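Long-range contacts in Slr0280 protein (Synechocystis sp., PDB 5H3K), which is of unknown function but carries a phosphodiester glycosidase (NAGPA-type) domain, and so may act on a phosphodiester-linked sugar: residues L386-T391 and L481-R486; L398-L403 and R410-Y415; Y423-D428 and Y444-A449; E430-V435 and L462-G467; S438-Q443 and G473-G478. All coordinates share one frame; numbering follows the deposited sequence.

Contact 1: L386-T391 and L481-R486; sequences LSEIIT and LNVNGR
Ile390 turns CG2 anti to its backbone N and CG1 beside that nitrogen (chi1 -56°), which sets one branch against each of two residues of the facing strand. CG2 meets Leu481 CD2 at 3.9 Å, the two side chains passing at a slant, while CG1 faces Val483 CG2 at 4.2 Å. On the same face Glu388 passes Val483 obliquely, OE2 lying 3.8 Å from Val483 CG1, and the carboxylate goes on to a salt bridge through OE1 with Arg414. Strands 386-391 and 481-486 are antiparallel neighbours in a mixed beta sheet; their axes approach to 4.5 Å, with N-to-C directions 159° apart. Ile389 with Asn484 and Thr391 with Asn482 are hydrogen-bonded pairs; Ile390 with Val483 is a non-hydrogen-bonded one. The bonds tighten toward Thr391, where Thr391 N reaches Asn482 O at 2.8 Å, and slacken toward the other end, where Ser387 N to Arg486 O is weak at 3.3 Å. On the face carrying Ile389 and Thr391, a water bridges the strands, 2.7 Å from Asn482 OD1 and hydrogen-bonded also to Ile389 O and Thr391 OG1.

Contact 2: L398-L403 and R410-Y415; sequences LTANYL and RGIARY
Backbone bonds set the geometry between Ile412 and the bend at Asn401. Asn401 N donates to Ile412 O over 3.0 Å, entering nearly in line with the carbonyl bond, and Tyr402 N adds a weak bond to the same oxygen. Two residues beyond Ile412, Arg414 N reaches Tyr402 O at 2.9 Å with the donor tilted 24° from the carbonyl plane. Tyr402 with Ala413 and Leu403 with Arg414 are parallel bridges, the second completed by a backbone bond between Arg414 and Asn404, whereas the axes of 398-400 and 411-415 diverge by 67°.

Apolar contacts gather on Ile412. Its CG2, anti to the backbone N (chi1 -61° for CG1), lies 3.8 Å from Ala400 CB, and its CD1 meets Leu398 CB. Beyond the bend, Tyr402 CB and Ala413 CB touch at 3.8 Å. Of a different kind is the approach of a methyl to a carbonyl oxygen, Ile412 CD1 to Thr399 O at 3.6 Å. Gly411 CA lies at the edge of the Tyr402 ring, near its plane. Leu403 and Arg414 run side by side in the same direction, CD1 being 4.0 Å from NH2; the guanidinium, whose polar partner is Glu388, also makes a cation-pi contact with Tyr461.

Two waters bridge the segments. One accepts from Ile412 N at 2.7 Å and donates to Asn401 OD1; the other joins Tyr402 OH to Arg410 O.

The whole is a strand broken at Asn401 that pairs antiparallel with 379-392 before the break and parallel with 411-415 after it, within one mixed beta sheet.

Contact 3: Y423-D428 and Y444-A449; sequences YIPLSD and YPLPKA
The ring of Tyr423 meets Leu446 at its edge: Leu446 CD1 lies in the ring plane, 4.0 Å from CE2, with the two side chains slanting past each other. The same ring stacks with Tyr415. At its far end, Tyr423 OH accepts from Leu426 N at 3.3 Å and is hydrogen-bonded to Glu430 and Arg466 as well, so several polar groups fix the ring's position. The pyrrolidine ring of Pro425 crosses Leu446 at about a right angle. Its CG touches Leu446 CB at 4.0 Å and Lys448 O at 3.8 Å, so the proline ring touches both Leu446 and the backbone of Lys448.

The polar link across the contact is the carboxylate of Asp428. With CG beside the backbone N (chi1 -65°), OD2 is brought to Ala449 N at 2.7 Å; the amide arrives nearly in line with the C-O bond, but the bond is bent, with 135° at the hydrogen. Asp428 CB also rests 3.4 Å from Pro447 O. Lys448 NZ stays 6.0 Å from Asp428 OD1, so any attraction between the opposite charges would probably be weak. Ser427 O is buried here without a polar partner.

The chain from Tyr423 through the loop to Asp428 thus folds across the end of strand 439-446, where the chain leaves the sheet after Leu446. Strand 430-436, which follows the loop, pairs with that strand through Glu430 and Leu446, while Tyr423 touches Leu462 and Ile464 of strand 460-466, and Met454 of the short strand 454-455 packs on Leu446.

Contact 4: E430-V435 and L462-G467; sequences EQVYVV and LIIDRG
Val432 CG2 sits at the apolar centre, 3.7 Å from Ile464 CD1 and 4.0 Å from Leu462 CD2. The first torsion (chi1 58°) puts CG1 between the backbone N and the carbonyl carbon and CG2 anti to that N. The segments are adjacent antiparallel strands of the mixed beta sheet, their axes approaching to 4.7 Å, and nearly every residue in the contact is buried. Val434 lies beside Leu462 and points the same way, its CG2 meeting CD2. On the other face, Val435 CG2 reaches Ile463 CD1 at 4.1 Å, and the edge of the Tyr433 ring has Ile463 O in its plane. Met454 adds to the Val432 side, whereas Ile470 and Leu475 lie against Tyr433.

Further out, the pairs Tyr433 with Ile463 and Gln431 with Asp465 each carry two backbone bonds, all with the donor in the carbonyl plane; Asp465 N to Gln431 O is 2.8 Å. The Asp465 carboxylate turns to the backbone N atoms of Gln469 and Ile470, so it braces the loop after its strand.

At the polar edge, Ile464 CG2 lies over one face of the Arg466 guanidinium and 3.5 Å from Glu430 OE2, the oxygen that faces Tyr423. Ser427 OG is a second partner of Glu430 OE1, and Tyr415 OH bonds to Arg466 NH2. The buried salt bridge runs from Arg466 NE to Glu430 OE1, 2.7 Å long and almost straight at 176°, in the guanidinium plane but 54° out of the carboxylate plane.

Contact 5: S438-Q443 and G473-G478; sequences SQVTAQ and GVLAVG
Val440 and Val477 mark the closest backbone approach, CA to CA 5.0 Å, between strand 439-443 and the irregular segment 473-478. The touching parts run 106° apart end to end, so the segment crosses the strand rather than pairing along it. One backbone bond joins them: Gly478 N donates to Val440 O at 2.8 Å, with 162° at the hydrogen and the donor tilted from the carbonyl plane. Gly478 has a positive phi of 104°, a backbone shape that suits a residue without a side chain.

Val440 carries most of the side-chain contact. Its CB points at the loop and lies 3.6 Å from Ala476 O, while CG1, trans to the backbone N, comes within 3.7 Å of Leu475 O. CG2 is 4.3 Å from Leu475 CB. From the loop, Val477 spreads both methyls over the strand, CG1 at 3.8 Å from Thr441 O and CG2 at 4.2 Å from Ala442 CA. Behind them, Leu475 and Val440 both pack on Leu481. Val440 forms a further backbone bond with Thr479, and Ser438 one with Leu481, which extends the link toward strand 481-488.

Methyl groups set against carbonyl oxygens, with one amide bond between the two segments that is continued by the backbone bonds of Thr479 and Leu481, are consistent with a contact made mostly of methyl-to-backbone packing at the strand edge.

Overall arrangement
From the N terminus, 386-391 opens the widest loop, which contact 1 closes only at 481-486; the other four contacts nest inside it. Contact 2 closes first, at 410-415, in series with the three that follow. Contacts 3, 4 and 5 then interlock: their segments open in the order 423-428, 430-435, 438-443 and close as 444-449, 462-467, 473-478, so each crosses the other two. Contacts 2 and 4 meet where strands 411-415 and 460-466 pair, with centres 9 Å apart. Contact 3 fastens one end of strand 439-446 and contact 5 the other. Together they tie the strands of one mixed sheet to its loops, Leu481, Ile463 and Leu475 being among the apolar side chains that meet between contacts.

Contact 1: L386-T391 and L481-R486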
# COMPACT_ATOMS: atom_id res chain seq x y z
N LEU A 386 -16.43 19.42 -2.45
CA LEU A 386 -16.02 20.49 -1.55
C LEU A 386 -16.16 21.77 -2.33
O LEU A 386 -15.72 21.84 -3.47
CB LEU A 386 -14.57 20.30 -1.13
CG LEU A 386 -13.92 21.46 -0.37
CD1 LEU A 386 -14.49 21.54 1.03
CD2 LEU A 386 -12.39 21.32 -0.34
N SER A 387 -16.80 22.78 -1.75
CA SER A 387 -16.76 24.09 -2.37
C SER A 387 -16.20 25.08 -1.36
O SER A 387 -16.51 25.00 -0.17
CB SER A 387 -18.14 24.53 -2.88
OG SER A 387 -19.05 24.72 -1.81
N GLU A 388 -15.35 25.98 -1.84
CA GLU A 388 -14.82 27.03 -0.99
C GLU A 388 -15.41 28.35 -1.44
O GLU A 388 -15.32 28.70 -2.61
CB GLU A 388 -13.30 27.10 -1.09
CG GLU A 388 -12.60 25.80 -0.69
CD GLU A 388 -11.10 25.95 -0.55
OE1 GLU A 388 -10.42 26.20 -1.58
OE2 GLU A 388 -10.61 25.83 0.59
N ILE A 389 -16.03 29.07 -0.50
CA ILE A 389 -16.51 30.42 -0.79
C ILE A 389 -15.42 31.40 -0.40
O ILE A 389 -14.95 31.41 0.75
CB ILE A 389 -17.78 30.75 -0.00
CG1 ILE A 389 -18.88 29.76 -0.37
CG2 ILE A 389 -18.23 32.18 -0.32
CD1 ILE A 389 -19.03 29.58 -1.85
N ILE A 390 -15.01 32.22 -1.36
CA ILE A 390 -14.05 33.27 -1.10
C ILE A 390 -14.82 34.58 -1.03
O ILE A 390 -15.49 34.95 -2.00
CB ILE A 390 -13.01 33.37 -2.22
CG1 ILE A 390 -12.31 32.03 -2.43
CG2 ILE A 390 -11.99 34.48 -1.93
CD1 ILE A 390 -11.26 32.06 -3.54
N THR A 391 -14.74 35.26 0.12
CA THR A 391 -15.48 36.50 0.36
C THR A 391 -14.48 37.65 0.52
O THR A 391 -13.56 37.57 1.33
CB THR A 391 -16.33 36.40 1.64
OG1 THR A 391 -17.31 35.37 1.48
CG2 THR A 391 -17.06 37.73 1.92
N LEU A 481 -9.39 38.92 2.02
CA LEU A 481 -10.18 37.74 1.65
C LEU A 481 -10.40 36.81 2.82
O LEU A 481 -9.52 36.61 3.66
CB LEU A 481 -9.50 36.95 0.51
CG LEU A 481 -9.20 37.64 -0.81
CD1 LEU A 481 -8.41 36.71 -1.71
CD2 LEU A 481 -10.49 38.07 -1.50
N ASN A 482 -11.60 36.24 2.88
CA ASN A 482 -11.87 35.11 3.76
C ASN A 482 -12.24 33.90 2.92
O ASN A 482 -13.00 34.02 1.97
CB ASN A 482 -13.00 35.45 4.74
CG ASN A 482 -13.53 34.22 5.45
OD1 ASN A 482 -14.59 33.69 5.09
ND2 ASN A 482 -12.78 33.74 6.44
N VAL A 483 -11.70 32.74 3.27
CA VAL A 483 -12.06 31.50 2.58
C VAL A 483 -12.80 30.58 3.55
O VAL A 483 -12.33 30.35 4.67
CB VAL A 483 -10.82 30.78 2.03
CG1 VAL A 483 -11.22 29.51 1.27
CG2 VAL A 483 -10.03 31.70 1.12
N ASN A 484 -13.95 30.08 3.13
CA ASN A 484 -14.74 29.20 3.97
C ASN A 484 -15.12 27.95 3.17
O ASN A 484 -15.80 28.03 2.15
CB ASN A 484 -15.99 29.95 4.46
CG ASN A 484 -16.78 29.17 5.52
OD1 ASN A 484 -17.67 28.39 5.20
ND2 ASN A 484 -16.45 29.41 6.79
N GLY A 485 -14.67 26.79 3.64
CA GLY A 485 -14.93 25.54 2.93
C GLY A 485 -15.99 24.68 3.60
O GLY A 485 -16.08 24.64 4.83
N ARG A 486 -16.78 23.99 2.79
CA ARG A 486 -17.83 23.12 3.30
C ARG A 486 -17.97 21.87 2.43
O ARG A 486 -18.08 21.97 1.20
CB ARG A 486 -19.17 23.86 3.33
CG ARG A 486 -20.31 23.03 3.85
CD ARG A 486 -21.48 23.92 4.26
NE ARG A 486 -22.66 23.13 4.61
CZ ARG A 486 -23.90 23.60 4.62
NH1 ARG A 486 -24.15 24.87 4.31
NH2 ARG A 486 -24.91 22.80 4.95
O HOH W 1 -15.87 33.17 2.76

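Contact 2: L398-L403 and R410-Y415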
# COMPACT_ATOMS: atom_id res chain seq x y z
N LEU A 398 -16.83 34.62 -4.36
CA LEU A 398 -16.43 33.77 -5.47
C LEU A 398 -16.47 32.33 -4.96
O LEU A 398 -16.20 32.08 -3.78
CB LEU A 398 -15.01 34.10 -5.94
CG LEU A 398 -14.74 35.46 -6.58
CD1 LEU A 398 -13.23 35.68 -6.78
CD2 LEU A 398 -15.48 35.58 -7.90
N THR A 399 -16.79 31.39 -5.84
CA THR A 399 -16.77 29.99 -5.45
C THR A 399 -15.61 29.31 -6.15
O THR A 399 -15.50 29.36 -7.38
CB THR A 399 -18.07 29.25 -5.81
OG1 THR A 399 -18.08 28.98 -7.22
CG2 THR A 399 -19.28 30.08 -5.43
N ALA A 400 -14.73 28.69 -5.37
CA ALA A 400 -13.63 27.92 -5.92
C ALA A 400 -14.01 26.44 -5.84
O ALA A 400 -14.42 25.96 -4.79
CB ALA A 400 -12.36 28.20 -5.16
N ASN A 401 -13.86 25.72 -6.95
CA ASN A 401 -14.29 24.33 -6.99
C ASN A 401 -13.16 23.31 -7.07
O ASN A 401 -13.41 22.10 -7.14
CB ASN A 401 -15.25 24.11 -8.17
CG ASN A 401 -16.59 24.79 -7.96
OD1 ASN A 401 -17.05 25.55 -8.82
ND2 ASN A 401 -17.22 24.55 -6.82
N TYR A 402 -11.92 23.79 -7.07
CA TYR A 402 -10.76 22.91 -7.12
C TYR A 402 -9.73 23.39 -6.11
O TYR A 402 -9.44 24.58 -6.02
CB TYR A 402 -10.16 22.89 -8.54
CG TYR A 402 -11.22 22.57 -9.57
CD1 TYR A 402 -11.59 21.25 -9.82
CD2 TYR A 402 -11.88 23.59 -10.25
CE1 TYR A 402 -12.58 20.96 -10.74
CE2 TYR A 402 -12.87 23.30 -11.17
CZ TYR A 402 -13.22 21.99 -11.41
OH TYR A 402 -14.21 21.71 -12.33
N LEU A 403 -9.20 22.46 -5.33
CA LEU A 403 -8.23 22.81 -4.30
C LEU A 403 -7.07 21.84 -4.39
O LEU A 403 -7.29 20.63 -4.35
CB LEU A 403 -8.89 22.70 -2.92
CG LEU A 403 -7.99 22.83 -1.68
CD1 LEU A 403 -7.35 24.22 -1.65
CD2 LEU A 403 -8.80 22.56 -0.40
N ARG A 410 -12.22 24.31 -16.53
CA ARG A 410 -12.53 25.73 -16.41
C ARG A 410 -13.18 25.97 -15.06
O ARG A 410 -14.03 25.19 -14.61
CB ARG A 410 -13.45 26.18 -17.54
CG ARG A 410 -12.74 26.20 -18.90
CD ARG A 410 -13.71 26.46 -20.05
NE ARG A 410 -14.08 27.87 -20.17
CZ ARG A 410 -15.17 28.40 -19.62
NH1 ARG A 410 -16.00 27.65 -18.91
NH2 ARG A 410 -15.42 29.70 -19.80
N GLY A 411 -12.77 27.04 -14.39
CA GLY A 411 -13.30 27.36 -13.07
C GLY A 411 -12.24 28.03 -12.21
O GLY A 411 -11.18 28.41 -12.71
N ILE A 412 -12.53 28.18 -10.92
CA ILE A 412 -11.58 28.81 -10.01
C ILE A 412 -10.92 27.76 -9.13
O ILE A 412 -11.61 26.97 -8.48
CB ILE A 412 -12.27 29.86 -9.14
CG1 ILE A 412 -12.86 30.97 -10.02
CG2 ILE A 412 -11.30 30.42 -8.09
CD1 ILE A 412 -13.83 31.88 -9.31
N ALA A 413 -9.59 27.77 -9.10
CA ALA A 413 -8.83 26.80 -8.30
C ALA A 413 -7.98 27.53 -7.26
O ALA A 413 -7.68 28.72 -7.40
CB ALA A 413 -7.95 25.94 -9.19
N ARG A 414 -7.61 26.82 -6.20
CA ARG A 414 -6.81 27.42 -5.15
C ARG A 414 -5.66 26.46 -4.85
O ARG A 414 -5.84 25.24 -4.91
CB ARG A 414 -7.69 27.66 -3.92
CG ARG A 414 -7.24 28.78 -3.02
CD ARG A 414 -8.34 29.13 -2.01
NE ARG A 414 -8.54 28.10 -0.98
CZ ARG A 414 -7.87 28.05 0.16
NH1 ARG A 414 -6.92 28.95 0.42
NH2 ARG A 414 -8.12 27.09 1.03
N TYR A 415 -4.49 27.02 -4.56
CA TYR A 415 -3.32 26.23 -4.22
C TYR A 415 -2.69 26.79 -2.96
O TYR A 415 -2.32 27.97 -2.91
CB TYR A 415 -2.31 26.23 -5.37
CG TYR A 415 -2.78 25.41 -6.55
CD1 TYR A 415 -2.59 24.03 -6.57
CD2 TYR A 415 -3.44 26.01 -7.63
CE1 TYR A 415 -3.03 23.26 -7.65
CE2 TYR A 415 -3.88 25.25 -8.72
CZ TYR A 415 -3.67 23.87 -8.72
OH TYR A 415 -4.12 23.12 -9.79
O HOH W 2 -14.84 27.12 -10.03
O HOH W 3 -15.90 24.13 -12.54

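Contact 3: Y423-D428 and Y444-A449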
# COMPACT_ATOMS: atom_id res chain seq x y z
N TYR A 423 3.89 26.65 -7.75
CA TYR A 423 2.88 26.19 -8.69
C TYR A 423 3.36 26.41 -10.13
O TYR A 423 3.89 27.47 -10.46
CB TYR A 423 1.55 26.92 -8.45
CG TYR A 423 0.54 26.65 -9.54
CD1 TYR A 423 -0.11 25.42 -9.63
CD2 TYR A 423 0.23 27.62 -10.48
CE1 TYR A 423 -1.03 25.17 -10.63
CE2 TYR A 423 -0.70 27.38 -11.49
CZ TYR A 423 -1.33 26.15 -11.56
OH TYR A 423 -2.25 25.91 -12.56
N ILE A 424 3.18 25.40 -10.97
CA ILE A 424 3.47 25.52 -12.40
C ILE A 424 2.15 25.37 -13.13
O ILE A 424 1.41 24.42 -12.87
CB ILE A 424 4.42 24.39 -12.86
CG1 ILE A 424 5.76 24.48 -12.13
CG2 ILE A 424 4.63 24.45 -14.37
CD1 ILE A 424 6.68 23.31 -12.39
N PRO A 425 1.84 26.31 -14.05
CA PRO A 425 0.50 26.28 -14.66
C PRO A 425 0.20 24.96 -15.37
O PRO A 425 1.08 24.42 -16.03
CB PRO A 425 0.51 27.46 -15.65
CG PRO A 425 1.94 27.88 -15.77
CD PRO A 425 2.64 27.46 -14.52
N LEU A 426 -1.02 24.46 -15.21
CA LEU A 426 -1.39 23.17 -15.77
C LEU A 426 -2.20 23.33 -17.05
O LEU A 426 -2.48 22.35 -17.74
CB LEU A 426 -2.19 22.36 -14.75
CG LEU A 426 -1.49 21.91 -13.47
CD1 LEU A 426 -2.49 21.30 -12.50
CD2 LEU A 426 -0.39 20.91 -13.80
N SER A 427 -2.59 24.56 -17.35
CA SER A 427 -3.31 24.86 -18.59
C SER A 427 -2.83 26.21 -19.13
O SER A 427 -2.17 26.96 -18.41
CB SER A 427 -4.83 24.90 -18.36
OG SER A 427 -5.23 26.01 -17.58
N ASP A 428 -3.13 26.49 -20.40
CA ASP A 428 -2.75 27.77 -20.99
C ASP A 428 -3.69 28.89 -20.55
O ASP A 428 -4.84 28.64 -20.20
CB ASP A 428 -2.76 27.71 -22.52
CG ASP A 428 -1.73 26.76 -23.07
OD1 ASP A 428 -1.87 26.38 -24.26
OD2 ASP A 428 -0.78 26.40 -22.34
N TYR A 444 -0.99 38.08 -12.01
CA TYR A 444 -0.18 37.85 -13.21
C TYR A 444 -0.87 36.90 -14.16
O TYR A 444 -1.60 36.00 -13.73
CB TYR A 444 1.17 37.21 -12.87
CG TYR A 444 1.99 37.89 -11.82
CD1 TYR A 444 2.66 39.07 -12.10
CD2 TYR A 444 2.14 37.33 -10.56
CE1 TYR A 444 3.44 39.70 -11.14
CE2 TYR A 444 2.92 37.95 -9.59
CZ TYR A 444 3.56 39.13 -9.88
OH TYR A 444 4.33 39.73 -8.91
N PRO A 445 -0.62 37.06 -15.47
CA PRO A 445 -1.05 36.04 -16.43
C PRO A 445 -0.04 34.90 -16.42
O PRO A 445 1.15 35.14 -16.21
CB PRO A 445 -1.00 36.78 -17.76
CG PRO A 445 0.14 37.77 -17.58
CD PRO A 445 0.04 38.20 -16.13
N LEU A 446 -0.52 33.67 -16.59
CA LEU A 446 0.35 32.52 -16.79
C LEU A 446 -0.06 31.93 -18.13
O LEU A 446 -0.96 31.08 -18.18
CB LEU A 446 0.17 31.49 -15.67
CG LEU A 446 0.47 31.95 -14.25
CD1 LEU A 446 0.08 30.86 -13.24
CD2 LEU A 446 1.94 32.30 -14.12
N PRO A 447 0.57 32.38 -19.22
CA PRO A 447 0.03 32.10 -20.55
C PRO A 447 0.23 30.66 -20.99
O PRO A 447 -0.59 30.15 -21.74
CB PRO A 447 0.84 33.03 -21.45
CG PRO A 447 2.17 33.14 -20.76
CD PRO A 447 1.86 33.11 -19.29
N LYS A 448 1.30 30.01 -20.54
CA LYS A 448 1.67 28.75 -21.17
C LYS A 448 1.98 27.59 -20.27
O LYS A 448 2.84 27.67 -19.41
CB LYS A 448 2.85 28.97 -22.12
CG LYS A 448 2.43 29.43 -23.49
CD LYS A 448 3.45 30.38 -24.09
CE LYS A 448 3.01 30.77 -25.50
NZ LYS A 448 1.56 31.10 -25.55
N ALA A 449 1.21 26.52 -20.47
CA ALA A 449 1.67 25.14 -20.34
C ALA A 449 1.64 24.41 -18.98
O ALA A 449 0.66 23.70 -18.76
CB ALA A 449 2.98 24.88 -21.14

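Contact 4: E430-V435 and L462-G467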
# COMPACT_ATOMS: atom_id res chain seq x y z
N GLU A 430 -3.89 31.00 -17.95
CA GLU A 430 -4.38 31.09 -16.58
C GLU A 430 -4.12 32.50 -16.05
O GLU A 430 -3.20 33.17 -16.50
CB GLU A 430 -3.70 30.05 -15.68
CG GLU A 430 -3.98 28.63 -16.10
CD GLU A 430 -3.48 27.59 -15.11
OE1 GLU A 430 -3.91 26.43 -15.23
OE2 GLU A 430 -2.66 27.94 -14.22
N GLN A 431 -4.94 32.93 -15.09
CA GLN A 431 -4.65 34.14 -14.32
C GLN A 431 -4.35 33.72 -12.89
O GLN A 431 -5.08 32.90 -12.32
CB GLN A 431 -5.85 35.09 -14.33
CG GLN A 431 -5.95 35.96 -15.57
CD GLN A 431 -4.82 36.98 -15.67
OE1 GLN A 431 -4.61 37.78 -14.76
NE2 GLN A 431 -4.09 36.94 -16.77
N VAL A 432 -3.30 34.28 -12.29
CA VAL A 432 -3.01 33.98 -10.89
C VAL A 432 -3.14 35.22 -10.01
O VAL A 432 -2.70 36.31 -10.40
CB VAL A 432 -1.62 33.31 -10.69
CG1 VAL A 432 -0.50 34.20 -11.23
CG2 VAL A 432 -1.38 32.97 -9.20
N TYR A 433 -3.75 35.04 -8.84
CA TYR A 433 -3.81 36.09 -7.83
C TYR A 433 -3.05 35.59 -6.62
O TYR A 433 -3.37 34.52 -6.07
CB TYR A 433 -5.26 36.39 -7.45
CG TYR A 433 -6.10 36.82 -8.64
CD1 TYR A 433 -6.35 38.16 -8.89
CD2 TYR A 433 -6.63 35.88 -9.52
CE1 TYR A 433 -7.12 38.56 -9.99
CE2 TYR A 433 -7.39 36.26 -10.63
CZ TYR A 433 -7.63 37.60 -10.85
OH TYR A 433 -8.39 37.96 -11.94
N VAL A 434 -2.04 36.34 -6.21
CA VAL A 434 -1.22 35.97 -5.07
C VAL A 434 -1.85 36.52 -3.79
O VAL A 434 -2.16 37.71 -3.71
CB VAL A 434 0.23 36.50 -5.21
CG1 VAL A 434 1.07 36.02 -4.04
CG2 VAL A 434 0.83 36.04 -6.52
N VAL A 435 -2.06 35.65 -2.81
CA VAL A 435 -2.64 36.05 -1.53
C VAL A 435 -1.61 35.83 -0.42
O VAL A 435 -1.02 34.75 -0.31
CB VAL A 435 -3.95 35.29 -1.23
CG1 VAL A 435 -4.56 35.78 0.08
CG2 VAL A 435 -4.94 35.45 -2.38
N LEU A 462 -2.47 30.69 -3.62
CA LEU A 462 -2.71 31.24 -4.94
C LEU A 462 -4.14 30.96 -5.35
O LEU A 462 -4.68 29.88 -5.05
CB LEU A 462 -1.76 30.62 -5.97
CG LEU A 462 -0.27 30.77 -5.70
CD1 LEU A 462 0.54 30.12 -6.84
CD2 LEU A 462 0.08 32.26 -5.58
N ILE A 463 -4.78 31.93 -5.98
CA ILE A 463 -6.03 31.69 -6.67
C ILE A 463 -5.73 31.61 -8.15
O ILE A 463 -5.07 32.50 -8.72
CB ILE A 463 -7.06 32.80 -6.41
CG1 ILE A 463 -7.43 32.84 -4.92
CG2 ILE A 463 -8.29 32.58 -7.28
CD1 ILE A 463 -8.15 34.15 -4.48
N ILE A 464 -6.17 30.53 -8.78
CA ILE A 464 -5.94 30.30 -10.20
C ILE A 464 -7.26 30.38 -10.95
O ILE A 464 -8.22 29.66 -10.63
CB ILE A 464 -5.29 28.92 -10.46
CG1 ILE A 464 -3.88 28.85 -9.85
CG2 ILE A 464 -5.23 28.62 -11.96
CD1 ILE A 464 -2.92 29.88 -10.40
N ASP A 465 -7.34 31.26 -11.94
CA ASP A 465 -8.56 31.39 -12.73
C ASP A 465 -8.32 30.72 -14.07
O ASP A 465 -7.45 31.14 -14.83
CB ASP A 465 -8.92 32.86 -12.91
CG ASP A 465 -10.21 33.07 -13.68
OD1 ASP A 465 -10.88 32.07 -14.04
OD2 ASP A 465 -10.56 34.26 -13.92
N ARG A 466 -9.09 29.67 -14.35
CA ARG A 466 -9.03 28.99 -15.64
C ARG A 466 -10.32 29.28 -16.40
O ARG A 466 -11.42 28.91 -15.96
CB ARG A 466 -8.81 27.49 -15.44
CG ARG A 466 -7.57 27.17 -14.62
CD ARG A 466 -7.33 25.67 -14.51
NE ARG A 466 -6.03 25.38 -13.93
CZ ARG A 466 -5.85 24.64 -12.84
NH1 ARG A 466 -6.89 24.13 -12.21
NH2 ARG A 466 -4.62 24.42 -12.37
N GLY A 467 -10.19 29.97 -17.54
CA GLY A 467 -11.35 30.31 -18.35
C GLY A 467 -12.04 31.62 -18.00
O GLY A 467 -13.24 31.79 -18.25

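Contact 5: S438-Q443 and G473-G478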
# COMPACT_ATOMS: atom_id res chain seq x y z
N SER A 438 -4.01 36.90 3.97
CA SER A 438 -5.41 37.24 3.66
C SER A 438 -5.62 38.48 2.78
O SER A 438 -6.75 38.97 2.68
CB SER A 438 -6.25 37.36 4.94
OG SER A 438 -6.26 36.14 5.67
N GLN A 439 -4.57 38.97 2.15
CA GLN A 439 -4.71 40.09 1.21
C GLN A 439 -4.11 39.78 -0.14
O GLN A 439 -3.03 39.18 -0.23
CB GLN A 439 -4.04 41.37 1.76
CG GLN A 439 -4.77 42.04 2.88
CD GLN A 439 -4.15 43.37 3.27
OE1 GLN A 439 -4.53 44.42 2.75
NE2 GLN A 439 -3.18 43.33 4.17
N VAL A 440 -4.79 40.20 -1.21
CA VAL A 440 -4.25 40.09 -2.55
C VAL A 440 -3.04 41.01 -2.68
O VAL A 440 -3.11 42.20 -2.33
CB VAL A 440 -5.29 40.46 -3.62
CG1 VAL A 440 -4.68 40.34 -5.00
CG2 VAL A 440 -6.53 39.57 -3.51
N THR A 441 -1.93 40.47 -3.16
CA THR A 441 -0.71 41.25 -3.27
C THR A 441 -0.23 41.40 -4.72
O THR A 441 0.55 42.31 -5.02
CB THR A 441 0.40 40.65 -2.41
OG1 THR A 441 1.53 41.52 -2.42
CG2 THR A 441 0.80 39.31 -2.96
N ALA A 442 -0.69 40.52 -5.61
CA ALA A 442 -0.28 40.58 -7.01
C ALA A 442 -1.25 39.81 -7.91
O ALA A 442 -1.98 38.95 -7.43
CB ALA A 442 1.15 40.04 -7.17
N GLN A 443 -1.26 40.15 -9.19
CA GLN A 443 -1.98 39.39 -10.21
C GLN A 443 -1.08 39.28 -11.43
O GLN A 443 -0.45 40.27 -11.82
CB GLN A 443 -3.30 40.08 -10.60
CG GLN A 443 -3.96 39.50 -11.87
CD GLN A 443 -5.25 40.22 -12.26
OE1 GLN A 443 -5.64 41.20 -11.63
NE2 GLN A 443 -5.90 39.73 -13.32
N GLY A 473 -11.74 43.45 -11.47
CA GLY A 473 -11.78 44.36 -10.35
C GLY A 473 -12.19 43.75 -9.02
O GLY A 473 -12.06 44.40 -7.99
N VAL A 474 -12.67 42.51 -9.04
CA VAL A 474 -13.12 41.84 -7.83
C VAL A 474 -11.95 41.56 -6.87
O VAL A 474 -12.09 41.70 -5.65
CB VAL A 474 -13.87 40.52 -8.17
CG1 VAL A 474 -14.20 39.74 -6.92
CG2 VAL A 474 -15.14 40.84 -8.95
N LEU A 475 -10.81 41.17 -7.43
CA LEU A 475 -9.62 40.87 -6.64
C LEU A 475 -8.50 41.89 -6.83
O LEU A 475 -7.37 41.52 -7.17
CB LEU A 475 -9.09 39.48 -6.97
CG LEU A 475 -10.03 38.31 -6.65
CD1 LEU A 475 -9.35 36.98 -6.95
CD2 LEU A 475 -10.49 38.38 -5.21
N ALA A 476 -8.80 43.16 -6.61
CA ALA A 476 -7.78 44.21 -6.69
C ALA A 476 -6.68 44.00 -5.66
O ALA A 476 -6.93 43.49 -4.56
CB ALA A 476 -8.42 45.58 -6.51
N VAL A 477 -5.45 44.39 -6.00
CA VAL A 477 -4.34 44.38 -5.04
C VAL A 477 -4.75 45.15 -3.77
O VAL A 477 -5.23 46.30 -3.85
CB VAL A 477 -3.05 44.98 -5.66
CG1 VAL A 477 -1.93 45.12 -4.62
CG2 VAL A 477 -2.58 44.12 -6.84
N GLY A 478 -4.60 44.51 -2.62
CA GLY A 478 -4.99 45.13 -1.36
C GLY A 478 -6.28 44.58 -0.79
O GLY A 478 -6.57 44.78 0.40